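Local atomic coordinates of fructosyl amine: oxygen oxidoreductase (Aspergillus fumigatus, PDB entry 3DJE), a protein that oxidatively deglycates fructosyl amino acids (Amadori products) with the help of a bound FAD cofactor, as an amadoriase of the MSOX/MTOX family. Residues W17-A22 and A166-A171; P40-I45 and H159-L164; N49-V54 and L238-L243. All blocks are in the same frame, centred on the assembly; numbering follows the deposited sequence. Where two conformers were deposited one is given.

Interaction 1 of 3, residues W17-A22 and A166-A171. With FAD (flavin-adenine dinucleotide), chain C.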
loop_
_atom_site.group_PDB
_atom_site.type_symbol
_atom_site.label_atom_id
_atom_site.label_comp_id
_atom_site.label_asym_id
_atom_site.label_seq_id
_atom_site.Cartn_x
_atom_site.Cartn_y
_atom_site.Cartn_z
ATOM N N TRP A 17 -1.222 -3.325 7.938
ATOM C CA TRP A 17 -1.913 -2.670 9.034
ATOM C C TRP A 17 -2.260 -3.636 10.174
ATOM O O TRP A 17 -2.214 -3.249 11.349
ATOM C CB TRP A 17 -3.135 -1.929 8.499
ATOM C CG TRP A 17 -2.785 -0.668 7.739
ATOM C CD1 TRP A 17 -1.563 -0.307 7.216
ATOM C CD2 TRP A 17 -3.679 0.404 7.445
ATOM N NE1 TRP A 17 -1.651 0.936 6.627
ATOM C CE2 TRP A 17 -2.939 1.390 6.754
ATOM C CE3 TRP A 17 -5.046 0.628 7.701
ATOM C CZ2 TRP A 17 -3.517 2.585 6.320
ATOM C CZ3 TRP A 17 -5.620 1.830 7.270
ATOM C CH2 TRP A 17 -4.854 2.776 6.580
ATOM N N GLY A 18 -2.548 -4.901 9.842
ATOM C CA GLY A 18 -2.749 -5.933 10.866
ATOM C C GLY A 18 -1.486 -6.135 11.697
ATOM O O GLY A 18 -1.551 -6.213 12.934
ATOM N N THR A 19 -0.338 -6.205 11.025
ATOM C CA THR A 19 0.936 -6.360 11.727
ATOM C C THR A 19 1.237 -5.126 12.581
ATOM O O THR A 19 1.660 -5.256 13.746
ATOM C CB THR A 19 2.082 -6.710 10.776
ATOM O OG1 THR A 19 1.833 -8.005 10.232
ATOM C CG2 THR A 19 3.432 -6.749 11.504
ATOM N N SER A 20 0.997 -3.933 12.023
ATOM C CA SER A 20 1.199 -2.695 12.798
ATOM C C SER A 20 0.346 -2.720 14.076
ATOM O O SER A 20 0.812 -2.379 15.195
ATOM C CB SER A 20 0.825 -1.463 11.978
ATOM O OG SER A 20 1.335 -0.308 12.626
ATOM N N THR A 21 -0.909 -3.132 13.909
ATOM C CA THR A 21 -1.832 -3.229 15.027
ATOM C C THR A 21 -1.336 -4.242 16.070
ATOM O O THR A 21 -1.348 -3.954 17.275
ATOM C CB THR A 21 -3.255 -3.547 14.544
ATOM O OG1 THR A 21 -3.681 -2.523 13.635
ATOM C CG2 THR A 21 -4.219 -3.541 15.723
ATOM N N ALA A 22 -0.889 -5.413 15.609
ATOM C CA ALA A 22 -0.357 -6.442 16.509
ATOM C C ALA A 22 0.820 -5.912 17.327
ATOM O O ALA A 22 0.881 -6.088 18.551
ATOM C CB ALA A 22 0.042 -7.675 15.715
ATOM N N ALA A 166 10.083 -7.808 10.192
ATOM C CA ALA A 166 10.667 -7.358 11.465
ATOM C C ALA A 166 9.563 -7.018 12.470
ATOM O O ALA A 166 9.655 -7.363 13.649
ATOM C CB ALA A 166 11.598 -6.158 11.247
ATOM N N ALA A 167 8.541 -6.296 12.010
ATOM C CA ALA A 167 7.447 -5.903 12.902
ATOM C C ALA A 167 6.663 -7.128 13.398
ATOM O O ALA A 167 6.314 -7.197 14.583
ATOM C CB ALA A 167 6.515 -4.926 12.205
ATOM N N ALA A 168 6.376 -8.086 12.507
ATOM C CA ALA A 168 5.657 -9.307 12.914
ATOM C C ALA A 168 6.468 -10.119 13.931
ATOM O O ALA A 168 5.924 -10.603 14.930
ATOM C CB ALA A 168 5.308 -10.153 11.715
ATOM N N ARG A 169 7.770 -10.238 13.678
ATOM C CA ARG A 169 8.623 -11.026 14.540
ATOM C C ARG A 169 8.758 -10.368 15.903
ATOM O O ARG A 169 8.826 -11.066 16.916
ATOM C CB ARG A 169 9.981 -11.224 13.888
ATOM C CG ARG A 169 9.866 -12.184 12.723
ATOM C CD ARG A 169 11.193 -12.480 12.102
ATOM N NE ARG A 169 12.028 -13.204 13.058
ATOM C CZ ARG A 169 13.161 -12.722 13.552
ATOM N NH1 ARG A 169 13.616 -11.547 13.134
ATOM N NH2 ARG A 169 13.852 -13.433 14.441
ATOM N N GLU A 170 8.773 -9.037 15.930
ATOM C CA GLU A 170 8.795 -8.312 17.209
ATOM C C GLU A 170 7.465 -8.495 17.961
ATOM O O GLU A 170 7.452 -8.752 19.158
ATOM C CB GLU A 170 9.109 -6.834 16.983
ATOM C CG GLU A 170 9.132 -6.017 18.275
ATOM C CD GLU A 170 10.428 -6.104 19.080
ATOM O OE1 GLU A 170 11.193 -7.087 18.962
ATOM O OE2 GLU A 170 10.666 -5.165 19.873
ATOM N N ALA A 171 6.343 -8.392 17.251
ATOM C CA ALA A 171 5.033 -8.634 17.885
ATOM C C ALA A 171 5.006 -10.033 18.498
ATOM O O ALA A 171 4.545 -10.230 19.635
ATOM C CB ALA A 171 3.917 -8.481 16.856
HETATM P PA FAD C . -2.328 -5.854 3.068
HETATM O O1A FAD C . -0.970 -5.522 3.514
HETATM O O2A FAD C . -2.534 -6.257 1.643
HETATM O O5B FAD C . -2.810 -6.981 4.068
HETATM C C5B FAD C . -4.049 -7.679 3.915
HETATM C C4B FAD C . -3.885 -9.030 4.623
HETATM O O4B FAD C . -5.219 -9.571 4.633
HETATM C C3B FAD C . -3.025 -9.949 3.724
HETATM O O3B FAD C . -1.844 -10.391 4.413
HETATM C C2B FAD C . -3.993 -11.110 3.441
HETATM O O2B FAD C . -3.322 -12.408 3.437
HETATM C C1B FAD C . -5.034 -10.953 4.585
HETATM N N9A FAD C . -6.231 -11.778 4.235
HETATM C C8A FAD C . -6.824 -11.935 3.033
HETATM N N7A FAD C . -7.838 -12.816 3.157
HETATM C C5A FAD C . -7.878 -13.213 4.438
HETATM C C6A FAD C . -8.682 -14.109 5.151
HETATM N N6A FAD C . -9.665 -14.792 4.518
HETATM N N1A FAD C . -8.451 -14.282 6.467
HETATM C C2A FAD C . -7.474 -13.618 7.097
HETATM N N3A FAD C . -6.684 -12.758 6.445
HETATM C C4A FAD C . -6.873 -12.546 5.121
HETATM N N1 FAD C . 2.065 2.558 -0.165
HETATM C C2 FAD C . 3.044 3.463 0.239
HETATM O O2 FAD C . 2.976 4.044 1.325
HETATM N N3 FAD C . 4.119 3.719 -0.613
HETATM C C4 FAD C . 4.233 3.105 -1.855
HETATM O O4 FAD C . 5.203 3.354 -2.582
HETATM C C4X FAD C . 3.230 2.210 -2.258
HETATM N N5 FAD C . 3.304 1.589 -3.503
HETATM C C5X FAD C . 2.403 0.575 -3.816
HETATM C C6 FAD C . 2.619 -0.175 -4.968
HETATM C C7 FAD C . 1.767 -1.225 -5.287
HETATM C C7M FAD C . 2.041 -2.002 -6.583
HETATM C C8 FAD C . 0.708 -1.551 -4.442
HETATM C C8M FAD C . -0.190 -2.770 -4.761
HETATM C C9 FAD C . 0.506 -0.803 -3.273
HETATM C C9A FAD C . 1.361 0.258 -2.947
HETATM N N10 FAD C . 1.175 1.036 -1.788
HETATM C C10 FAD C . 2.160 1.947 -1.406
HETATM C "C1'" FAD C . -0.035 0.882 -0.969
HETATM C "C2'" FAD C . 0.244 -0.063 0.201
HETATM O "O2'" FAD C . 1.024 -1.190 -0.256
HETATM C "C3'" FAD C . -1.082 -0.535 0.790
HETATM O "O3'" FAD C . -1.948 0.603 0.977
HETATM C "C4'" FAD C . -0.902 -1.210 2.155
HETATM O "O4'" FAD C . 0.178 -2.143 2.146
HETATM C "C5'" FAD C . -2.198 -1.945 2.517
HETATM O "O5'" FAD C . -2.068 -2.537 3.820
HETATM P P FAD C . -3.254 -3.436 4.415
HETATM O O1P FAD C . -4.530 -2.662 4.350
HETATM O O2P FAD C . -2.755 -3.952 5.706
HETATM O O3P FAD C . -3.377 -4.677 3.401
#

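Interaction 2 of 3, residues P40-I45 and H159-L164. With FAD (flavin-adenine dinucleotide), chain C.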
loop_
_atom_site.group_PDB
_atom_site.type_symbol
_atom_site.label_atom_id
_atom_site.label_comp_id
_atom_site.label_asym_id
_atom_site.label_seq_id
_atom_site.Cartn_x
_atom_site.Cartn_y
_atom_site.Cartn_z
ATOM N N PRO A 40 1.645 -17.542 5.024
ATOM C CA PRO A 40 2.697 -17.296 6.012
ATOM C C PRO A 40 3.176 -15.847 5.932
ATOM O O PRO A 40 3.109 -15.240 4.866
ATOM C CB PRO A 40 3.835 -18.233 5.574
ATOM C CG PRO A 40 3.263 -19.147 4.554
ATOM C CD PRO A 40 2.057 -18.506 3.985
ATOM N N VAL A 41 3.609 -15.273 7.054
ATOM C CA VAL A 41 4.254 -13.961 7.007
ATOM C C VAL A 41 5.606 -14.111 6.294
ATOM O O VAL A 41 6.404 -14.983 6.656
ATOM C CB VAL A 41 4.472 -13.360 8.439
ATOM C CG1 VAL A 41 5.237 -12.040 8.382
ATOM C CG2 VAL A 41 3.134 -13.160 9.159
ATOM N N PRO A 42 5.883 -13.262 5.278
ATOM C CA PRO A 42 5.063 -12.168 4.743
ATOM C C PRO A 42 4.097 -12.662 3.672
ATOM O O PRO A 42 4.494 -13.393 2.763
ATOM C CB PRO A 42 6.101 -11.218 4.131
ATOM C CG PRO A 42 7.230 -12.144 3.690
ATOM C CD PRO A 42 7.184 -13.372 4.589
ATOM N N SER A 43 2.834 -12.277 3.792
ATOM C CA SER A 43 1.822 -12.845 2.919
ATOM C C SER A 43 2.083 -12.512 1.453
ATOM O O SER A 43 2.360 -11.359 1.118
ATOM C CB SER A 43 0.452 -12.306 3.292
ATOM O OG SER A 43 -0.487 -12.680 2.312
ATOM N N ALA A 44 1.922 -13.512 0.592
ATOM C CA ALA A 44 2.086 -13.318 -0.856
ATOM C C ALA A 44 1.039 -12.380 -1.458
ATOM O O ALA A 44 1.284 -11.813 -2.535
ATOM C CB ALA A 44 2.078 -14.642 -1.577
ATOM N N ILE A 45 -0.093 -12.205 -0.774
ATOM C CA ILE A 45 -1.122 -11.259 -1.238
ATOM C C ILE A 45 -1.161 -9.951 -0.442
ATOM O O ILE A 45 -2.036 -9.092 -0.657
ATOM C CB ILE A 45 -2.543 -11.894 -1.320
ATOM C CG1 ILE A 45 -3.033 -12.343 0.053
ATOM C CG2 ILE A 45 -2.555 -13.052 -2.326
ATOM C CD1 ILE A 45 -4.556 -12.609 0.115
ATOM N N HIS A 159 12.539 -0.856 2.660
ATOM C CA HIS A 159 12.437 -2.272 2.323
ATOM C C HIS A 159 11.198 -2.858 2.964
ATOM O O HIS A 159 11.221 -3.273 4.132
ATOM C CB HIS A 159 13.689 -3.061 2.693
ATOM C CG HIS A 159 13.757 -4.375 1.990
ATOM N ND1 HIS A 159 12.769 -5.329 2.110
ATOM C CD2 HIS A 159 14.644 -4.859 1.087
ATOM C CE1 HIS A 159 13.071 -6.367 1.347
ATOM N NE2 HIS A 159 14.202 -6.104 0.710
ATOM N N ALA A 160 10.108 -2.858 2.202
ATOM C CA ALA A 160 8.785 -3.136 2.772
ATOM C C ALA A 160 8.668 -4.529 3.385
ATOM O O ALA A 160 8.244 -4.683 4.550
ATOM C CB ALA A 160 7.665 -2.892 1.722
ATOM N N ARG A 161 9.060 -5.534 2.611
ATOM C CA ARG A 161 8.989 -6.910 3.084
ATOM C C ARG A 161 9.804 -7.107 4.367
ATOM O O ARG A 161 9.302 -7.675 5.354
ATOM C CB ARG A 161 9.437 -7.877 2.004
ATOM C CG ARG A 161 9.390 -9.327 2.463
ATOM C CD ARG A 161 10.299 -10.186 1.593
ATOM N NE ARG A 161 11.690 -9.959 1.980
ATOM C CZ ARG A 161 12.766 -10.263 1.256
ATOM N NH1 ARG A 161 12.668 -10.827 0.046
ATOM N NH2 ARG A 161 13.954 -9.997 1.751
ATOM N N ASN A 162 11.050 -6.638 4.374
ATOM C CA ASN A 162 11.882 -6.805 5.567
ATOM C C ASN A 162 11.330 -6.057 6.794
ATOM O O ASN A 162 11.431 -6.556 7.926
ATOM C CB ASN A 162 13.334 -6.419 5.269
ATOM C CG ASN A 162 14.026 -7.426 4.351
ATOM O OD1 ASN A 162 13.541 -8.545 4.137
ATOM N ND2 ASN A 162 15.174 -7.030 3.808
ATOM N N ALA A 163 10.728 -4.883 6.571
ATOM C CA ALA A 163 10.120 -4.119 7.678
ATOM C C ALA A 163 8.879 -4.840 8.233
ATOM O O ALA A 163 8.660 -4.911 9.463
ATOM C CB ALA A 163 9.741 -2.711 7.211
ATOM N N LEU A 164 8.067 -5.365 7.320
ATOM C CA LEU A 164 6.857 -6.123 7.692
ATOM C C LEU A 164 7.224 -7.346 8.540
ATOM O O LEU A 164 6.633 -7.589 9.597
ATOM C CB LEU A 164 6.098 -6.537 6.420
ATOM C CG LEU A 164 4.816 -7.356 6.585
ATOM C CD1 LEU A 164 3.770 -6.571 7.359
ATOM C CD2 LEU A 164 4.301 -7.713 5.176
HETATM P PA FAD C . -2.328 -5.854 3.068
HETATM O O1A FAD C . -0.970 -5.522 3.514
HETATM O O2A FAD C . -2.534 -6.257 1.643
HETATM O O5B FAD C . -2.810 -6.981 4.068
HETATM C C5B FAD C . -4.049 -7.679 3.915
HETATM C C4B FAD C . -3.885 -9.030 4.623
HETATM O O4B FAD C . -5.219 -9.571 4.633
HETATM C C3B FAD C . -3.025 -9.949 3.724
HETATM O O3B FAD C . -1.844 -10.391 4.413
HETATM C C2B FAD C . -3.993 -11.110 3.441
HETATM O O2B FAD C . -3.322 -12.408 3.437
HETATM C C1B FAD C . -5.034 -10.953 4.585
HETATM N N9A FAD C . -6.231 -11.778 4.235
HETATM C C8A FAD C . -6.824 -11.935 3.033
HETATM N N7A FAD C . -7.838 -12.816 3.157
HETATM C C5A FAD C . -7.878 -13.213 4.438
HETATM C C6A FAD C . -8.682 -14.109 5.151
HETATM N N6A FAD C . -9.665 -14.792 4.518
HETATM N N1A FAD C . -8.451 -14.282 6.467
HETATM C C2A FAD C . -7.474 -13.618 7.097
HETATM N N3A FAD C . -6.684 -12.758 6.445
HETATM C C4A FAD C . -6.873 -12.546 5.121
HETATM N N1 FAD C . 2.065 2.558 -0.165
HETATM C C2 FAD C . 3.044 3.463 0.239
HETATM O O2 FAD C . 2.976 4.044 1.325
HETATM N N3 FAD C . 4.119 3.719 -0.613
HETATM C C4 FAD C . 4.233 3.105 -1.855
HETATM O O4 FAD C . 5.203 3.354 -2.582
HETATM C C4X FAD C . 3.230 2.210 -2.258
HETATM N N5 FAD C . 3.304 1.589 -3.503
HETATM C C5X FAD C . 2.403 0.575 -3.816
HETATM C C6 FAD C . 2.619 -0.175 -4.968
HETATM C C7 FAD C . 1.767 -1.225 -5.287
HETATM C C7M FAD C . 2.041 -2.002 -6.583
HETATM C C8 FAD C . 0.708 -1.551 -4.442
HETATM C C8M FAD C . -0.190 -2.770 -4.761
HETATM C C9 FAD C . 0.506 -0.803 -3.273
HETATM C C9A FAD C . 1.361 0.258 -2.947
HETATM N N10 FAD C . 1.175 1.036 -1.788
HETATM C C10 FAD C . 2.160 1.947 -1.406
HETATM C "C1'" FAD C . -0.035 0.882 -0.969
HETATM C "C2'" FAD C . 0.244 -0.063 0.201
HETATM O "O2'" FAD C . 1.024 -1.190 -0.256
HETATM C "C3'" FAD C . -1.082 -0.535 0.790
HETATM O "O3'" FAD C . -1.948 0.603 0.977
HETATM C "C4'" FAD C . -0.902 -1.210 2.155
HETATM O "O4'" FAD C . 0.178 -2.143 2.146
HETATM C "C5'" FAD C . -2.198 -1.945 2.517
HETATM O "O5'" FAD C . -2.068 -2.537 3.820
HETATM P P FAD C . -3.254 -3.436 4.415
HETATM O O1P FAD C . -4.530 -2.662 4.350
HETATM O O2P FAD C . -2.755 -3.952 5.706
HETATM O O3P FAD C . -3.377 -4.677 3.401
#

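Interaction 3 of 3, residues N49-V54 and L238-L243. With FAD (flavin-adenine dinucleotide), chain C.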
loop_
_atom_site.group_PDB
_atom_site.type_symbol
_atom_site.label_atom_id
_atom_site.label_comp_id
_atom_site.label_asym_id
_atom_site.label_seq_id
_atom_site.Cartn_x
_atom_site.Cartn_y
_atom_site.Cartn_z
ATOM N N ASN A 49 4.120 -6.721 0.880
ATOM C CA ASN A 49 5.156 -7.687 0.568
ATOM C C ASN A 49 5.841 -7.325 -0.743
ATOM O O ASN A 49 5.504 -7.846 -1.817
ATOM C CB ASN A 49 4.618 -9.115 0.546
ATOM C CG ASN A 49 5.729 -10.139 0.425
ATOM O OD1 ASN A 49 6.892 -9.785 0.177
ATOM N ND2 ASN A 49 5.389 -11.415 0.602
ATOM N N ASP A 50 6.807 -6.415 -0.637
ATOM C CA ASP A 50 7.433 -5.791 -1.800
ATOM C C ASP A 50 8.852 -5.431 -1.377
ATOM O O ASP A 50 9.099 -5.129 -0.198
ATOM C CB ASP A 50 6.625 -4.512 -2.090
ATOM C CG ASP A 50 6.831 -3.931 -3.480
ATOM O OD1 ASP A 50 7.892 -4.138 -4.103
ATOM O OD2 ASP A 50 5.906 -3.197 -3.931
ATOM N N VAL A 51 9.789 -5.442 -2.324
ATOM C CA VAL A 51 11.188 -5.080 -1.985
ATOM C C VAL A 51 11.414 -3.576 -1.740
ATOM O O VAL A 51 12.426 -3.168 -1.150
ATOM C CB VAL A 51 12.227 -5.676 -3.012
ATOM C CG1 VAL A 51 12.186 -7.198 -2.985
ATOM C CG2 VAL A 51 12.008 -5.128 -4.435
ATOM N N ASN A 52 10.454 -2.760 -2.142
ATOM C CA ASN A 52 10.529 -1.341 -1.837
ATOM C C ASN A 52 9.204 -0.652 -1.987
ATOM O O ASN A 52 8.369 -1.025 -2.821
ATOM C CB ASN A 52 11.587 -0.627 -2.682
ATOM C CG ASN A 52 11.628 -1.137 -4.112
ATOM O OD1 ASN A 52 10.586 -1.364 -4.736
ATOM N ND2 ASN A 52 12.835 -1.331 -4.632
ATOM N N LYS A 53 9.037 0.355 -1.147
ATOM C CA LYS A 53 7.895 1.268 -1.202
ATOM C C LYS A 53 8.409 2.688 -1.010
ATOM O O LYS A 53 9.405 2.918 -0.303
ATOM C CB LYS A 53 6.861 0.957 -0.106
ATOM C CG LYS A 53 6.179 -0.419 -0.203
ATOM C CD LYS A 53 5.192 -0.532 -1.355
ATOM C CE LYS A 53 4.355 -1.779 -1.141
ATOM N NZ LYS A 53 3.519 -2.167 -2.315
ATOM N N VAL A 54 7.706 3.647 -1.604
ATOM C CA VAL A 54 8.075 5.052 -1.437
ATOM C C VAL A 54 7.642 5.542 -0.050
ATOM O O VAL A 54 6.508 5.297 0.382
ATOM C CB VAL A 54 7.403 5.950 -2.497
ATOM C CG1 VAL A 54 7.917 7.381 -2.364
ATOM C CG2 VAL A 54 7.688 5.452 -3.893
ATOM N N LEU A 238 3.404 -4.536 -10.986
ATOM C CA LEU A 238 4.830 -4.342 -10.736
ATOM C C LEU A 238 5.652 -5.441 -11.405
ATOM O O LEU A 238 5.181 -6.584 -11.567
ATOM C CB LEU A 238 5.116 -4.301 -9.219
ATOM C CG LEU A 238 5.006 -5.611 -8.418
ATOM C CD1 LEU A 238 6.304 -6.416 -8.376
ATOM C CD2 LEU A 238 4.506 -5.330 -6.983
ATOM N N VAL A 239 6.875 -5.084 -11.786
ATOM C CA VAL A 239 7.841 -6.041 -12.330
ATOM C C VAL A 239 9.210 -5.793 -11.699
ATOM O O VAL A 239 9.452 -4.715 -11.158
ATOM C CB VAL A 239 7.975 -5.947 -13.894
ATOM C CG1 VAL A 239 6.618 -6.062 -14.562
ATOM C CG2 VAL A 239 8.704 -4.659 -14.319
ATOM N N HIS A 240 10.084 -6.795 -11.771
ATOM C CA HIS A 240 11.512 -6.634 -11.479
ATOM C C HIS A 240 12.332 -6.918 -12.745
ATOM O O HIS A 240 11.981 -7.806 -13.529
ATOM C CB HIS A 240 11.962 -7.647 -10.429
ATOM C CG HIS A 240 11.342 -7.467 -9.072
ATOM N ND1 HIS A 240 11.785 -8.162 -7.966
ATOM C CD2 HIS A 240 10.340 -6.663 -8.636
ATOM C CE1 HIS A 240 11.063 -7.815 -6.911
ATOM N NE2 HIS A 240 10.188 -6.897 -7.288
ATOM N N ILE A 241 13.428 -6.188 -12.895
ATOM C CA ILE A 241 14.491 -6.516 -13.856
ATOM C C ILE A 241 15.790 -6.786 -13.084
ATOM O O ILE A 241 16.209 -5.960 -12.280
ATOM C CB ILE A 241 14.675 -5.379 -14.885
ATOM C CG1 ILE A 241 13.468 -5.358 -15.820
ATOM C CG2 ILE A 241 15.997 -5.533 -15.696
ATOM C CD1 ILE A 241 13.416 -4.156 -16.753
ATOM N N ALA A 242 16.403 -7.950 -13.321
ATOM C CA ALA A 242 17.657 -8.315 -12.645
ATOM C C ALA A 242 18.874 -7.781 -13.383
ATOM O O ALA A 242 19.121 -8.147 -14.542
ATOM C CB ALA A 242 17.775 -9.826 -12.483
ATOM N N LEU A 243 19.629 -6.922 -12.716
ATOM C CA LEU A 243 20.881 -6.420 -13.274
ATOM C C LEU A 243 21.971 -7.472 -13.125
ATOM O O LEU A 243 21.996 -8.213 -12.139
ATOM C CB LEU A 243 21.297 -5.128 -12.573
ATOM C CG LEU A 243 20.381 -3.905 -12.668
ATOM C CD1 LEU A 243 20.911 -2.800 -11.790
ATOM C CD2 LEU A 243 20.258 -3.434 -14.110
HETATM P PA FAD C . -2.328 -5.854 3.068
HETATM O O1A FAD C . -0.970 -5.522 3.514
HETATM O O2A FAD C . -2.534 -6.257 1.643
HETATM O O5B FAD C . -2.810 -6.981 4.068
HETATM C C5B FAD C . -4.049 -7.679 3.915
HETATM C C4B FAD C . -3.885 -9.030 4.623
HETATM O O4B FAD C . -5.219 -9.571 4.633
HETATM C C3B FAD C . -3.025 -9.949 3.724
HETATM O O3B FAD C . -1.844 -10.391 4.413
HETATM C C2B FAD C . -3.993 -11.110 3.441
HETATM O O2B FAD C . -3.322 -12.408 3.437
HETATM C C1B FAD C . -5.034 -10.953 4.585
HETATM N N9A FAD C . -6.231 -11.778 4.235
HETATM C C8A FAD C . -6.824 -11.935 3.033
HETATM N N7A FAD C . -7.838 -12.816 3.157
HETATM C C5A FAD C . -7.878 -13.213 4.438
HETATM C C6A FAD C . -8.682 -14.109 5.151
HETATM N N6A FAD C . -9.665 -14.792 4.518
HETATM N N1A FAD C . -8.451 -14.282 6.467
HETATM C C2A FAD C . -7.474 -13.618 7.097
HETATM N N3A FAD C . -6.684 -12.758 6.445
HETATM C C4A FAD C . -6.873 -12.546 5.121
HETATM N N1 FAD C . 2.065 2.558 -0.165
HETATM C C2 FAD C . 3.044 3.463 0.239
HETATM O O2 FAD C . 2.976 4.044 1.325
HETATM N N3 FAD C . 4.119 3.719 -0.613
HETATM C C4 FAD C . 4.233 3.105 -1.855
HETATM O O4 FAD C . 5.203 3.354 -2.582
HETATM C C4X FAD C . 3.230 2.210 -2.258
HETATM N N5 FAD C . 3.304 1.589 -3.503
HETATM C C5X FAD C . 2.403 0.575 -3.816
HETATM C C6 FAD C . 2.619 -0.175 -4.968
HETATM C C7 FAD C . 1.767 -1.225 -5.287
HETATM C C7M FAD C . 2.041 -2.002 -6.583
HETATM C C8 FAD C . 0.708 -1.551 -4.442
HETATM C C8M FAD C . -0.190 -2.770 -4.761
HETATM C C9 FAD C . 0.506 -0.803 -3.273
HETATM C C9A FAD C . 1.361 0.258 -2.947
HETATM N N10 FAD C . 1.175 1.036 -1.788
HETATM C C10 FAD C . 2.160 1.947 -1.406
HETATM C "C1'" FAD C . -0.035 0.882 -0.969
HETATM C "C2'" FAD C . 0.244 -0.063 0.201
HETATM O "O2'" FAD C . 1.024 -1.190 -0.256
HETATM C "C3'" FAD C . -1.082 -0.535 0.790
HETATM O "O3'" FAD C . -1.948 0.603 0.977
HETATM C "C4'" FAD C . -0.902 -1.210 2.155
HETATM O "O4'" FAD C . 0.178 -2.143 2.146
HETATM C "C5'" FAD C . -2.198 -1.945 2.517
HETATM O "O5'" FAD C . -2.068 -2.537 3.820
HETATM P P FAD C . -3.254 -3.436 4.415
HETATM O O1P FAD C . -4.530 -2.662 4.350
HETATM O O2P FAD C . -2.755 -3.952 5.706
HETATM O O3P FAD C . -3.377 -4.677 3.401
HETATM O O HOH W 1 8.630 -6.445 -4.983
#

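Interaction 1 of 3, residues W17-A22 and A166-A171
The dinucleotide-binding helix 16-27 of the Rossmann-type FAD domain, which carries Gly-18 of the GxGxxG-like turn, packs here against helix 160-173 through Thr-19 and Ala-22 on one side and Ala-167, Ala-168 and Ala-171 on the other. The axes of 17-22 and 166-171 come within 8.8 Å, 35° apart in direction, a close approach that the small side chains permit. Thr-19 leads the contact with its methyl: CG2 reaches between two alanines, 3.6 Å from Ala-167 CB and 3.4 Å from Ala-168 N. Its chi1 of -66° places OG1 beside the backbone N, where it makes weak hydrogen bonds to the carbonyls of Ala-14 and Gly-15, and leaves CG2 anti to that nitrogen, facing the other helix. One turn further on, Ala-22 CB meets Ala-171 CB at 4.1 Å, methyl against methyl, and Phe-178 of strand 177-180 covers Ala-168 and Ala-171. At the start of the segment Trp-17 N gives FAD O2P a nearly straight hydrogen bond of 2.8 Å (174°), while the indole presents one face to the flavin-side phosphate and NE1 binds Gly-366 O. The buried packing is thus made by methyl groups and one backbone amide, with no hydrogen bond between the segments, while the helix N-terminus at Trp-17 probably helps to stabilise the negative charge of the pyrophosphate.

Interaction 2 of 3, residues P40-I45 and H159-L164
An irregular loop, 40-45, which follows strand 33-37, passes the first turn of helix 160-173, and the backbones are closest at Pro-42 and Arg-161, whose CA atoms lie 6.8 Å apart. The peptide bond before Pro-42 is cis, and the loop then forms an ST turn in which Ser-43 OG accepts from Ile-45 N at 3.1 Å. In this FAD-binding fold the turn lies beside the adenosine ribose. Pro-42 makes the close contacts of the loop. Its CG sits 3.8 Å from Arg-161 CG, the ring and the aliphatic start of the arginine crossing at a slant, and its CB lies 4.1 Å from Leu-164 CD2, one turn along the helix. In Arg-161, CG anti to the backbone N (chi1 179°) comes to rest against the ring itself; in Leu-164 the same torsion carries CG outward and CD2 makes the contact. Beyond it the arginine chain bends at its third torsion, and the guanidinium grips Asn-162 OD1 side-on through NE and NH2, both from the same face of the amide; NH2 also forms a salt bridge with Glu-271. His-159 CE1 lies over one face of this guanidinium, and the same histidine is the N-cap of the helix, its ND1 accepting from Asn-162 N. Asn-162 ND2 lies over one face of the imidazole, 3.2 Å above its plane and near the centre. On the cofactor side, Ser-43 OG, the acceptor of the ST turn, donates to FAD O2B at 3.1 Å, and Ile-45 CG1 lies 3.4 Å from the same ribose oxygen.

Interaction 3 of 3, residues N49-V54 and L238-L243
Leu-238 begins the contact, its CD2 methyl lying 4.0 Å from Asp-50 OD2, the two side chains approaching from opposite directions, and close to FAD C7M on the flavin's dimethylbenzene ring. Two residues on, His-240 CE1 lies 3.8 Å from Val-51 CG2, which approaches the imidazole obliquely. In the ring plane, at its edge, a water bridges the segments: it is 2.8 Å from His-240 NE2 and donates to Asp-50 OD1 at 2.6 Å. Glu-274 at ND1 and the water at NE2 together probably restrain the ring's rotation. Asp-50 OD2 is shared by Lys-276 and by Lys-53 NZ, at 3.1 Å. Lys-53 lies over the flavin, CD 3.5 Å from FAD C4X and NZ 3.3 Å from FAD C9A. Val-54 N binds FAD O4 at 2.7 Å, and Val-54 O accepts from FAD N3. Strand 232-242 runs antiparallel between strands 274-289 and 331-339, whereas strand 53-55 pairs with strand 156-158, just ahead of helix 160-173; the loop leading into strand 53-55 packs on strand 232-242 beside the flavin.

Each contact has a segment that reaches the one FAD, at a different part: interaction 1 at the pyrophosphate, interaction 2 at the adenosine ribose and interaction 3 at the flavin, where Val-54 also touches the bound ligand FSA, 1-S-(carboxymethyl)-1-thio-beta-D-fructopyranose. Interactions 1 and 2 share helix 160-173, have centres about 10 Å apart and meet directly, Thr-19 OG1 lying 3.8 Å from Leu-164 CD1. Interaction 2 joins interaction 3 through polar links: Arg-161 N is 2.8 Å from Asp-50 O, a probable hydrogen bond, and Asn-49 ND2 probably binds Ser-43 O. Interactions 1 and 3, with centres about 22 Å apart, do not touch; interaction 2 lies in contact with both.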